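Local coordinates for histone-lysine N-methyltransferase, H3 lysine-9 specific SUVH6 (Arabidopsis thaliana, PDB 6A5K), which probably methylates the H3K9 site of histone H3 with S-adenosylmethionine as methyl donor, joining a SET domain to an SRA domain that reads DNA methylation, at residues A[23-26]-A[27-31]; A[411-414]-A[415-419]. The protein carries 1 engineered substitution. One frame throughout, in Å; residues are numbered along the deposited sequence.

Contact 1: residues A[23-26]-A[27-31]; sequences KILQ and EDEAK
L25 and E29, one helical turn apart, cross at an angle, the carboxylate of E29 lying against the branched end of the leucine: OE2 is 3.6 Å from L25 CG. With CG anti to its own carbonyl carbon (chi1 -75°), E29 runs back along the helix over the L25 carbonyl, CG 3.3 Å from L25 O. Glutamate suits this place because its length delivers both oxygens to the loop beside the helix, where OE1 takes the side-chain amide of N317 and OE2 the backbone N-H of F318. Cut back to an alanine here, the side chain would probably leave both donors without acceptors and L25 without cover on that flank. On another face, K23 NZ hydrogen-bonds to Q26 OE1 at 2.9 Å in the amide plane while Q26 NE2 reaches the carbonyl of I314, which helps fix which way round the amide lies. E27 extends back past K23, its CG 3.2 Å from K23 O, its carboxylate short of the ammonium. D28 OD2 forms a salt bridge with the R36 side chain; the backbone N-H groups of R37 and K38 bond to OD1 and OD2 respectively. Backbone bonds from E27, D28 and E29 to carbonyls four residues earlier give way to a weak one from A30 N to Q26 O. This is the C-terminal part of a long alpha-helix, tied by polar side chains to the loops around it.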
ATOM      1  N   LYS A  23      -7.896   8.411  10.883  1.00 15.21           N
ATOM      2  CA  LYS A  23      -8.924   9.394  11.232  1.00 20.05           C
ATOM      3  C   LYS A  23      -8.798   9.807  12.705  1.00 21.88           C
ATOM      4  O   LYS A  23      -8.954  10.985  13.056  1.00 22.64           O
ATOM      5  CB  LYS A  23     -10.323   8.847  10.940  1.00 26.46           C
ATOM      6  CG  LYS A  23     -11.453   9.778  11.374  1.00 36.29           C
ATOM      7  CD  LYS A  23     -11.451  11.093  10.600  1.00 40.89           C
ATOM      8  CE  LYS A  23     -11.578  10.866   9.101  1.00 40.24           C
ATOM      9  NZ  LYS A  23     -11.890  12.132   8.375  1.00 40.49           N
ATOM     10  N   ILE A  24      -8.512   8.839  13.571  1.00 22.14           N
ATOM     11  CA  ILE A  24      -8.270   9.152  14.977  1.00 23.01           C
ATOM     12  C   ILE A  24      -7.048  10.066  15.098  1.00 21.96           C
ATOM     13  O   ILE A  24      -7.058  11.066  15.839  1.00 22.27           O
ATOM     14  CB  ILE A  24      -8.058   7.880  15.821  1.00 22.54           C
ATOM     15  CG1 ILE A  24      -9.331   7.035  15.846  1.00 25.72           C
ATOM     16  CG2 ILE A  24      -7.642   8.235  17.246  1.00 22.99           C
ATOM     17  CD1 ILE A  24      -9.141   5.676  16.499  1.00 24.01           C
ATOM     18  N   LEU A  25      -6.003   9.731  14.347  1.00 19.24           N
ATOM     19  CA  LEU A  25      -4.787  10.537  14.356  1.00 20.29           C
ATOM     20  C   LEU A  25      -5.059  11.940  13.821  1.00 20.51           C
ATOM     21  O   LEU A  25      -4.535  12.919  14.342  1.00 21.89           O
ATOM     22  CB  LEU A  25      -3.685   9.856  13.540  1.00 23.86           C
ATOM     23  CG  LEU A  25      -2.322  10.554  13.514  1.00 24.25           C
ATOM     24  CD1 LEU A  25      -1.706  10.581  14.906  1.00 22.51           C
ATOM     25  CD2 LEU A  25      -1.390   9.858  12.539  1.00 24.15           C
ATOM     26  N   GLN A  26      -5.883  12.034  12.782  1.00 19.17           N
ATOM     27  CA  GLN A  26      -6.243  13.324  12.207  1.00 22.68           C
ATOM     28  C   GLN A  26      -6.947  14.183  13.251  1.00 21.45           C
ATOM     29  O   GLN A  26      -6.702  15.387  13.351  1.00 22.69           O
ATOM     30  CB  GLN A  26      -7.140  13.142  10.975  1.00 18.64           C
ATOM     31  CG  GLN A  26      -7.480  14.437  10.243  1.00 19.66           C
ATOM     32  CD  GLN A  26      -8.568  14.239   9.197  1.00 25.73           C
ATOM     33  OE1 GLN A  26      -9.565  13.562   9.450  1.00 26.49           O
ATOM     34  NE2 GLN A  26      -8.375  14.821   8.014  1.00 18.16           N
ATOM     35  N   GLU A  27      -7.821  13.553  14.028  1.00 21.65           N
ATOM     36  CA  GLU A  27      -8.562  14.271  15.058  1.00 25.36           C
ATOM     37  C   GLU A  27      -7.643  14.730  16.188  1.00 27.58           C
ATOM     38  O   GLU A  27      -7.841  15.812  16.756  1.00 27.09           O
ATOM     39  CB  GLU A  27      -9.696  13.401  15.597  1.00 31.80           C
ATOM     40  CG  GLU A  27     -10.761  13.113  14.546  1.00 47.93           C
ATOM     41  CD  GLU A  27     -11.815  12.131  15.015  1.00 62.70           C
ATOM     42  OE1 GLU A  27     -13.002  12.324  14.672  1.00 65.59           O
ATOM     43  OE2 GLU A  27     -11.456  11.165  15.722  1.00 67.69           O
ATOM     44  N   ASP A  28      -6.627  13.929  16.507  1.00 25.79           N
ATOM     45  CA  ASP A  28      -5.648  14.362  17.502  1.00 26.78           C
ATOM     46  C   ASP A  28      -4.775  15.507  16.974  1.00 30.10           C
ATOM     47  O   ASP A  28      -4.477  16.461  17.697  1.00 30.74           O
ATOM     48  CB  ASP A  28      -4.758  13.201  17.940  1.00 26.23           C
ATOM     49  CG  ASP A  28      -4.056  13.478  19.258  1.00 31.51           C
ATOM     50  OD1 ASP A  28      -4.760  13.742  20.258  1.00 32.45           O
ATOM     51  OD2 ASP A  28      -2.806  13.454  19.289  1.00 34.68           O
ATOM     52  N   GLU A  29      -4.372  15.407  15.709  1.00 25.23           N
ATOM     53  CA  GLU A  29      -3.514  16.399  15.062  1.00 25.73           C
ATOM     54  C   GLU A  29      -4.230  17.736  14.876  1.00 26.89           C
ATOM     55  O   GLU A  29      -3.595  18.767  14.639  1.00 27.95           O
ATOM     56  CB  GLU A  29      -3.015  15.870  13.707  1.00 27.13           C
ATOM     57  CG  GLU A  29      -1.928  14.803  13.817  1.00 29.58           C
ATOM     58  CD  GLU A  29      -1.667  14.061  12.505  1.00 26.43           C
ATOM     59  OE1 GLU A  29      -2.530  14.093  11.602  1.00 23.52           O
ATOM     60  OE2 GLU A  29      -0.587  13.444  12.380  1.00 25.91           O
ATOM     61  N   ALA A  30      -5.553  17.713  14.991  1.00 30.63           N
ATOM     62  CA  ALA A  30      -6.359  18.923  14.852  1.00 29.97           C
ATOM     63  C   ALA A  30      -6.366  19.760  16.128  1.00 34.88           C
ATOM     64  O   ALA A  30      -6.928  20.853  16.156  1.00 40.53           O
ATOM     65  CB  ALA A  30      -7.775  18.567  14.469  1.00 28.46           C
ATOM     66  N   LYS A  31      -5.747  19.245  17.183  1.00 33.39           N
ATOM     67  CA  LYS A  31      -5.777  19.916  18.477  1.00 38.12           C
ATOM     68  C   LYS A  31      -4.546  20.780  18.707  1.00 42.80           C
ATOM     69  O   LYS A  31      -3.493  20.527  18.121  1.00 42.82           O
ATOM     70  CB  LYS A  31      -5.902  18.885  19.600  1.00 36.75           C
ATOM     71  CG  LYS A  31      -7.152  18.040  19.508  1.00 36.16           C
ATOM     72  CD  LYS A  31      -7.222  17.031  20.636  1.00 37.90           C
ATOM     73  CE  LYS A  31      -8.458  16.159  20.508  1.00 39.24           C
ATOM     74  NZ  LYS A  31      -8.574  15.199  21.638  1.00 40.67           N
TER

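Contact 2: residues A[411-414]-A[415-419]; sequences NSLA and QGMSE
N411 and Q415 begin a ladder of alpha-helical bonds, Q415 N to N411 O at 3.1 Å, from the N-cap residue into the first turn. The next rung, G416 N to S412 O, is nearly straight at 175° and lies in the carbonyl plane; M417 N to L413 O and S418 N to A414 O, each 2.9 Å, continue the series. S412 OG bonds to D410. S418 OG, held close to the backbone by a chi1 of 75°, donates to a lone pair of Q415 O at 2.6 Å; that carbonyl also accepts E419 N. A serine suits this exposed face because its short hydroxyl can fold back onto the carbonyl three residues earlier. On the other side L413 and M417, a selenomethionine, meet obliquely, with L413 CG 4.1 Å from M417 SE. The M417 chain leans back over the L413 carbonyl, CG 3.0 Å from L413 O, then bends at its last torsion (56°). The long, unbranched apolar chain can pass over its own helix and still touch a neighbour. That neighbour is helix 5-29, where M417 packs on L16, V20 and K23, joining this short surface helix of the SET domain to the long N-terminal one.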
ATOM      1  N   ASN A 411     -16.576   6.481  -2.498  1.00 16.72           N
ATOM      2  CA  ASN A 411     -16.886   6.822  -1.114  1.00 22.10           C
ATOM      3  C   ASN A 411     -17.215   5.605  -0.236  1.00 23.31           C
ATOM      4  O   ASN A 411     -17.758   5.760   0.852  1.00 19.90           O
ATOM      5  CB  ASN A 411     -18.051   7.820  -1.061  1.00 24.91           C
ATOM      6  CG  ASN A 411     -19.359   7.237  -1.588  1.00 28.34           C
ATOM      7  OD1 ASN A 411     -19.416   6.076  -1.995  1.00 22.49           O
ATOM      8  ND2 ASN A 411     -20.424   8.044  -1.565  1.00 23.47           N
ATOM      9  N   SER A 412     -16.889   4.403  -0.711  1.00 22.79           N
ATOM     10  CA  SER A 412     -17.193   3.171   0.033  1.00 28.31           C
ATOM     11  C   SER A 412     -16.618   3.208   1.448  1.00 26.21           C
ATOM     12  O   SER A 412     -17.315   2.936   2.445  1.00 24.59           O
ATOM     13  CB  SER A 412     -16.643   1.940  -0.704  1.00 24.63           C
ATOM     14  OG  SER A 412     -17.199   1.808  -1.996  1.00 31.35           O
ATOM     15  N   LEU A 413     -15.337   3.553   1.518  1.00 25.82           N
ATOM     16  CA  LEU A 413     -14.619   3.571   2.778  1.00 27.84           C
ATOM     17  C   LEU A 413     -15.193   4.623   3.711  1.00 22.72           C
ATOM     18  O   LEU A 413     -15.444   4.338   4.871  1.00 26.41           O
ATOM     19  CB  LEU A 413     -13.125   3.813   2.544  1.00 36.41           C
ATOM     20  CG  LEU A 413     -12.205   3.511   3.734  1.00 39.73           C
ATOM     21  CD1 LEU A 413     -12.276   2.039   4.104  1.00 36.63           C
ATOM     22  CD2 LEU A 413     -10.774   3.903   3.417  1.00 44.55           C
ATOM     23  N   ALA A 414     -15.415   5.828   3.198  1.00 22.58           N
ATOM     24  CA  ALA A 414     -16.009   6.902   3.996  1.00 22.85           C
ATOM     25  C   ALA A 414     -17.330   6.459   4.628  1.00 24.59           C
ATOM     26  O   ALA A 414     -17.628   6.787   5.778  1.00 22.69           O
ATOM     27  CB  ALA A 414     -16.219   8.144   3.143  1.00 21.41           C
ATOM     28  N   GLN A 415     -18.108   5.687   3.881  1.00 24.55           N
ATOM     29  CA  GLN A 415     -19.383   5.206   4.393  1.00 28.55           C
ATOM     30  C   GLN A 415     -19.182   4.177   5.509  1.00 24.70           C
ATOM     31  O   GLN A 415     -19.736   4.330   6.607  1.00 25.39           O
ATOM     32  CB  GLN A 415     -20.224   4.616   3.259  1.00 33.23           C
ATOM     33  CG  GLN A 415     -21.423   5.464   2.865  1.00 44.80           C
ATOM     34  CD  GLN A 415     -22.108   6.113   4.053  1.00 49.51           C
ATOM     35  OE1 GLN A 415     -22.208   7.340   4.128  1.00 53.61           O
ATOM     36  NE2 GLN A 415     -22.562   5.294   5.003  1.00 46.58           N
ATOM     37  N   GLY A 416     -18.395   3.139   5.231  1.00 29.51           N
ATOM     38  CA  GLY A 416     -18.123   2.122   6.243  1.00 31.60           C
ATOM     39  C   GLY A 416     -17.599   2.721   7.540  1.00 28.22           C
ATOM     40  O   GLY A 416     -17.970   2.328   8.655  1.00 28.55           O
HETATM   41  N   MSE A 417     -16.741   3.719   7.381  1.00 25.62           N
HETATM   42  CA  MSE A 417     -16.152   4.409   8.518  1.00 31.86           C
HETATM   43  C   MSE A 417     -17.162   5.262   9.272  1.00 29.57           C
HETATM   44  O   MSE A 417     -17.119   5.337  10.501  1.00 29.61           O
HETATM   45  CB  MSE A 417     -14.991   5.263   8.046  1.00 35.44           C
HETATM   46  CG  MSE A 417     -13.873   4.432   7.455  1.00 42.94           C
HETATM   47 SE   MSE A 417     -12.300   5.522   7.321  1.00 59.01          SE
HETATM   48  CE  MSE A 417     -12.257   6.014   9.177  1.00 20.54           C
ATOM     49  N   SER A 418     -18.072   5.900   8.543  1.00 25.90           N
ATOM     50  CA  SER A 418     -19.131   6.661   9.195  1.00 33.79           C
ATOM     51  C   SER A 418     -19.989   5.717  10.025  1.00 38.32           C
ATOM     52  O   SER A 418     -20.493   6.088  11.086  1.00 42.73           O
ATOM     53  CB  SER A 418     -19.996   7.400   8.178  1.00 38.12           C
ATOM     54  OG  SER A 418     -20.866   6.504   7.520  1.00 44.50           O
ATOM     55  N   GLU A 419     -20.156   4.492   9.532  1.00 34.77           N
ATOM     56  CA  GLU A 419     -20.884   3.475  10.283  1.00 40.29           C
ATOM     57  C   GLU A 419     -20.133   3.032  11.532  1.00 41.10           C
ATOM     58  O   GLU A 419     -20.751   2.721  12.548  1.00 44.07           O
ATOM     59  CB  GLU A 419     -21.178   2.259   9.406  1.00 42.81           C
ATOM     60  CG  GLU A 419     -21.923   2.583   8.131  1.00 48.89           C
ATOM     61  CD  GLU A 419     -22.359   1.336   7.392  1.00 55.09           C
ATOM     62  OE1 GLU A 419     -23.045   1.469   6.355  1.00 55.91           O
ATOM     63  OE2 GLU A 419     -22.017   0.224   7.857  1.00 56.03           O
TER

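In the fold
Contact 1 comes first along the chain, in the last turns of helix 5-29; contact 2 follows nearly four hundred residues later and takes in almost all of the short helix 412-420 of the SET domain. Their centres are about 18 Å apart, yet they touch: M417 CE packs at 3.9 Å on K23 CB. K23 therefore belongs to both, its aliphatic part beside the SET helix and its polar end kept within contact 1. Contact 1 also faces helix 44-54 through I24 and the loop around I314 to F318 through Q26 and E29. The two contacts show the N-terminal helix bridging sequence-distant parts of the protein, among them the SET domain.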